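Local coordinates for 14L protein (Yaba-like disease virus, PDB 4EKX), which is a viral homologue of interleukin-18-binding protein, probably serving as a secreted decoy that sequesters the host cytokine interleukin-18, at residues N8-V13 against V20-G25. The protein carries 2 engineered substitutions. Numbering follows the deposited sequence.
Sequences NIHVPV and VLECRG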
ATOM      1  N   ASN D   8      11.804   5.880  -4.783  1.00 34.94           N
ATOM      2  CA  ASN D   8      12.087   5.069  -3.611  1.00 39.21           C
ATOM      3  C   ASN D   8      11.589   3.652  -3.860  1.00 36.79           C
ATOM      4  O   ASN D   8      10.521   3.477  -4.429  1.00 36.30           O
ATOM      5  CB  ASN D   8      11.402   5.693  -2.371  1.00 43.97           C
ATOM      6  CG  ASN D   8      11.579   7.233  -2.290  1.00 67.58           C
ATOM      7  OD1 ASN D   8      12.473   7.730  -1.600  1.00 56.90           O
ATOM      8  ND2 ASN D   8      10.715   7.981  -2.986  1.00 61.87           N
ATOM      9  N   ILE D   9      12.367   2.649  -3.450  1.00 34.30           N
ATOM     10  CA  ILE D   9      11.964   1.240  -3.581  1.00 32.90           C
ATOM     11  C   ILE D   9      11.761   0.585  -2.214  1.00 36.49           C
ATOM     12  O   ILE D   9      12.637   0.640  -1.346  1.00 38.12           O
ATOM     13  CB  ILE D   9      13.034   0.410  -4.336  1.00 34.30           C
ATOM     14  CG1 ILE D   9      13.271   0.944  -5.745  1.00 34.29           C
ATOM     15  CG2 ILE D   9      12.650  -1.090  -4.378  1.00 33.53           C
ATOM     16  CD1 ILE D   9      14.427   0.237  -6.450  1.00 32.87           C
ATOM     17  N   HIS D  10      10.604  -0.035  -2.008  1.00 30.49           N
ATOM     18  CA  HIS D  10      10.427  -0.880  -0.839  1.00 28.57           C
ATOM     19  C   HIS D  10      10.564  -2.332  -1.257  1.00 31.06           C
ATOM     20  O   HIS D  10       9.990  -2.748  -2.265  1.00 30.05           O
ATOM     21  CB  HIS D  10       9.066  -0.675  -0.197  1.00 23.42           C
ATOM     22  CG  HIS D  10       8.999   0.532   0.684  1.00 28.77           C
ATOM     23  ND1 HIS D  10       9.085   1.820   0.189  1.00 29.09           N
ATOM     24  CD2 HIS D  10       8.882   0.647   2.025  1.00 27.95           C
ATOM     25  CE1 HIS D  10       9.001   2.676   1.194  1.00 29.71           C
ATOM     26  NE2 HIS D  10       8.881   1.988   2.318  1.00 29.24           N
ATOM     27  N   VAL D  11      11.336  -3.093  -0.488  1.00 30.57           N
ATOM     28  CA  VAL D  11      11.524  -4.511  -0.779  1.00 34.53           C
ATOM     29  C   VAL D  11      11.140  -5.356   0.429  1.00 31.74           C
ATOM     30  O   VAL D  11      11.200  -4.888   1.571  1.00 33.31           O
ATOM     31  CB  VAL D  11      12.991  -4.838  -1.170  1.00 33.45           C
ATOM     32  CG1 VAL D  11      13.362  -4.161  -2.486  1.00 36.04           C
ATOM     33  CG2 VAL D  11      13.945  -4.422  -0.057  1.00 35.18           C
ATOM     34  N   PRO D  12      10.737  -6.612   0.187  1.00 33.20           N
ATOM     35  CA  PRO D  12      10.456  -7.464   1.348  1.00 35.25           C
ATOM     36  C   PRO D  12      11.759  -7.951   1.982  1.00 37.04           C
ATOM     37  O   PRO D  12      12.732  -8.206   1.258  1.00 36.78           O
ATOM     38  CB  PRO D  12       9.675  -8.633   0.744  1.00 33.32           C
ATOM     39  CG  PRO D  12      10.213  -8.752  -0.662  1.00 30.34           C
ATOM     40  CD  PRO D  12      10.573  -7.327  -1.097  1.00 31.62           C
ATOM     41  N   VAL D  13      11.775  -8.059   3.308  1.00 33.45           N
ATOM     42  CA  VAL D  13      12.964  -8.488   4.040  1.00 38.92           C
ATOM     43  C   VAL D  13      13.304  -9.955   3.795  1.00 42.23           C
ATOM     44  O   VAL D  13      14.425 -10.390   4.045  1.00 39.28           O
ATOM     45  CB  VAL D  13      12.820  -8.258   5.553  1.00 34.57           C
ATOM     46  CG1 VAL D  13      12.644  -6.769   5.841  1.00 35.32           C
ATOM     47  CG2 VAL D  13      11.649  -9.051   6.105  1.00 38.64           C
ATOM     48  N   VAL D  20       7.119  -8.964  -4.204  1.00 31.65           N
ATOM     49  CA  VAL D  20       6.689  -7.689  -4.770  1.00 31.61           C
ATOM     50  C   VAL D  20       7.617  -6.571  -4.324  1.00 30.29           C
ATOM     51  O   VAL D  20       7.861  -6.412  -3.129  1.00 32.96           O
ATOM     52  CB  VAL D  20       5.262  -7.322  -4.313  1.00 35.73           C
ATOM     53  CG1 VAL D  20       4.848  -5.969  -4.903  1.00 37.30           C
ATOM     54  CG2 VAL D  20       4.278  -8.414  -4.712  1.00 40.90           C
ATOM     55  N   LEU D  21       8.149  -5.829  -5.295  1.00 33.22           N
ATOM     56  CA  LEU D  21       8.921  -4.623  -5.021  1.00 29.75           C
ATOM     57  C   LEU D  21       8.048  -3.455  -5.394  1.00 30.52           C
ATOM     58  O   LEU D  21       7.430  -3.454  -6.459  1.00 38.22           O
ATOM     59  CB  LEU D  21      10.200  -4.577  -5.855  1.00 30.47           C
ATOM     60  CG  LEU D  21      10.949  -5.924  -5.968  1.00 34.35           C
ATOM     61  CD1 LEU D  21      12.254  -5.728  -6.729  1.00 38.03           C
ATOM     62  CD2 LEU D  21      11.208  -6.528  -4.589  1.00 40.68           C
ATOM     63  N   GLU D  22       8.008  -2.459  -4.518  1.00 30.16           N
ATOM     64  CA  GLU D  22       7.165  -1.294  -4.734  1.00 26.56           C
ATOM     65  C   GLU D  22       8.038  -0.098  -5.027  1.00 32.34           C
ATOM     66  O   GLU D  22       8.848   0.318  -4.196  1.00 32.61           O
ATOM     67  CB  GLU D  22       6.324  -1.008  -3.488  1.00 29.48           C
ATOM     68  CG  GLU D  22       5.572  -2.236  -2.974  1.00 30.92           C
ATOM     69  CD  GLU D  22       5.112  -2.067  -1.529  1.00 31.70           C
ATOM     70  OE1 GLU D  22       5.656  -1.190  -0.833  1.00 34.36           O
ATOM     71  OE2 GLU D  22       4.224  -2.836  -1.095  1.00 37.67           O
ATOM     72  N   CYS D  23       7.869   0.455  -6.218  1.00 29.11           N
ATOM     73  CA  CYS D  23       8.568   1.681  -6.532  1.00 29.47           C
ATOM     74  C   CYS D  23       7.605   2.859  -6.529  1.00 30.72           C
ATOM     75  O   CYS D  23       6.574   2.833  -7.197  1.00 34.80           O
ATOM     76  CB  CYS D  23       9.279   1.575  -7.868  1.00 25.78           C
ATOM     77  SG  CYS D  23      10.112   3.179  -8.261  1.00 35.85           S
ATOM     78  N   ARG D  24       7.946   3.883  -5.755  1.00 31.22           N
ATOM     79  CA  ARG D  24       7.147   5.096  -5.688  1.00 32.70           C
ATOM     80  C   ARG D  24       8.017   6.285  -6.026  1.00 34.56           C
ATOM     81  O   ARG D  24       9.141   6.406  -5.538  1.00 35.76           O
ATOM     82  CB  ARG D  24       6.559   5.290  -4.284  1.00 33.95           C
ATOM     83  CG  ARG D  24       5.593   4.191  -3.858  1.00 32.00           C
ATOM     84  CD  ARG D  24       5.128   4.417  -2.434  1.00 32.87           C
ATOM     85  NE  ARG D  24       4.163   3.415  -1.989  1.00 33.93           N
ATOM     86  CZ  ARG D  24       4.489   2.284  -1.372  1.00 35.62           C
ATOM     87  NH1 ARG D  24       5.763   2.001  -1.108  1.00 34.00           N
ATOM     88  NH2 ARG D  24       3.535   1.443  -0.994  1.00 39.38           N
ATOM     89  N   GLY D  25       7.488   7.172  -6.859  1.00 32.68           N
ATOM     90  CA  GLY D  25       8.159   8.424  -7.122  1.00 32.69           C
ATOM     91  C   GLY D  25       7.489   9.562  -6.373  1.00 39.81           C
ATOM     92  O   GLY D  25       6.345   9.456  -5.930  1.00 38.85           O
TER
HETATM   93  O   HOH W   1       8.396   2.967  -2.051  1.00 30.74           O
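Val20 meets strand 6-12 through its carbonyl, Pro12 CD resting 3.5 Å from Val20 O. Leu21 CD2 touches Pro12 CD, the two side chains crossing at about a right angle, and lies 3.8 Å from Val11 CG1; Trp37 of strand 34-39 and Leu106 of helix 106-110 pack on the same leucine. At Glu22 the backbones pair through His10 N to Glu22 O (2.8 Å) and Glu22 N to His10 O. Glu22 OE1 lies obliquely to the imidazole, 3.5 Å from His10 CB, the carboxylate and ring planes 43° apart. Cys23 faces the other way beside Ile9; with SG anti to its backbone N (chi1 178°), it reaches into the core and forms the disulfide with Cys91. At Arg24 the pairing repeats, its N bonding to Asn8 O at 2.9 Å and its O receiving Asn8 N. Its side chain, extended from CG to NE, runs back toward Glu22, where NH1 forms a salt bridge with OE1 (3.2 Å). The guanidinium, perpendicular to the His10 ring, turns its edge to it, with NH1 3.6 Å from His10 ND1. One water joins His10 ND1 (2.6 Å) to Arg24 NH1. Arg24 NH2 and Glu22 OE2 form reciprocal salt bridges with Glu22 and Arg24 of the second subunit, and His10 NE2 bonds to Val20 O of that subunit, again reciprocally. This is an antiparallel β-hairpin of an immunoglobulin-like β-sandwich, the outermost strand of this chain's sheet continuing it into the second subunit.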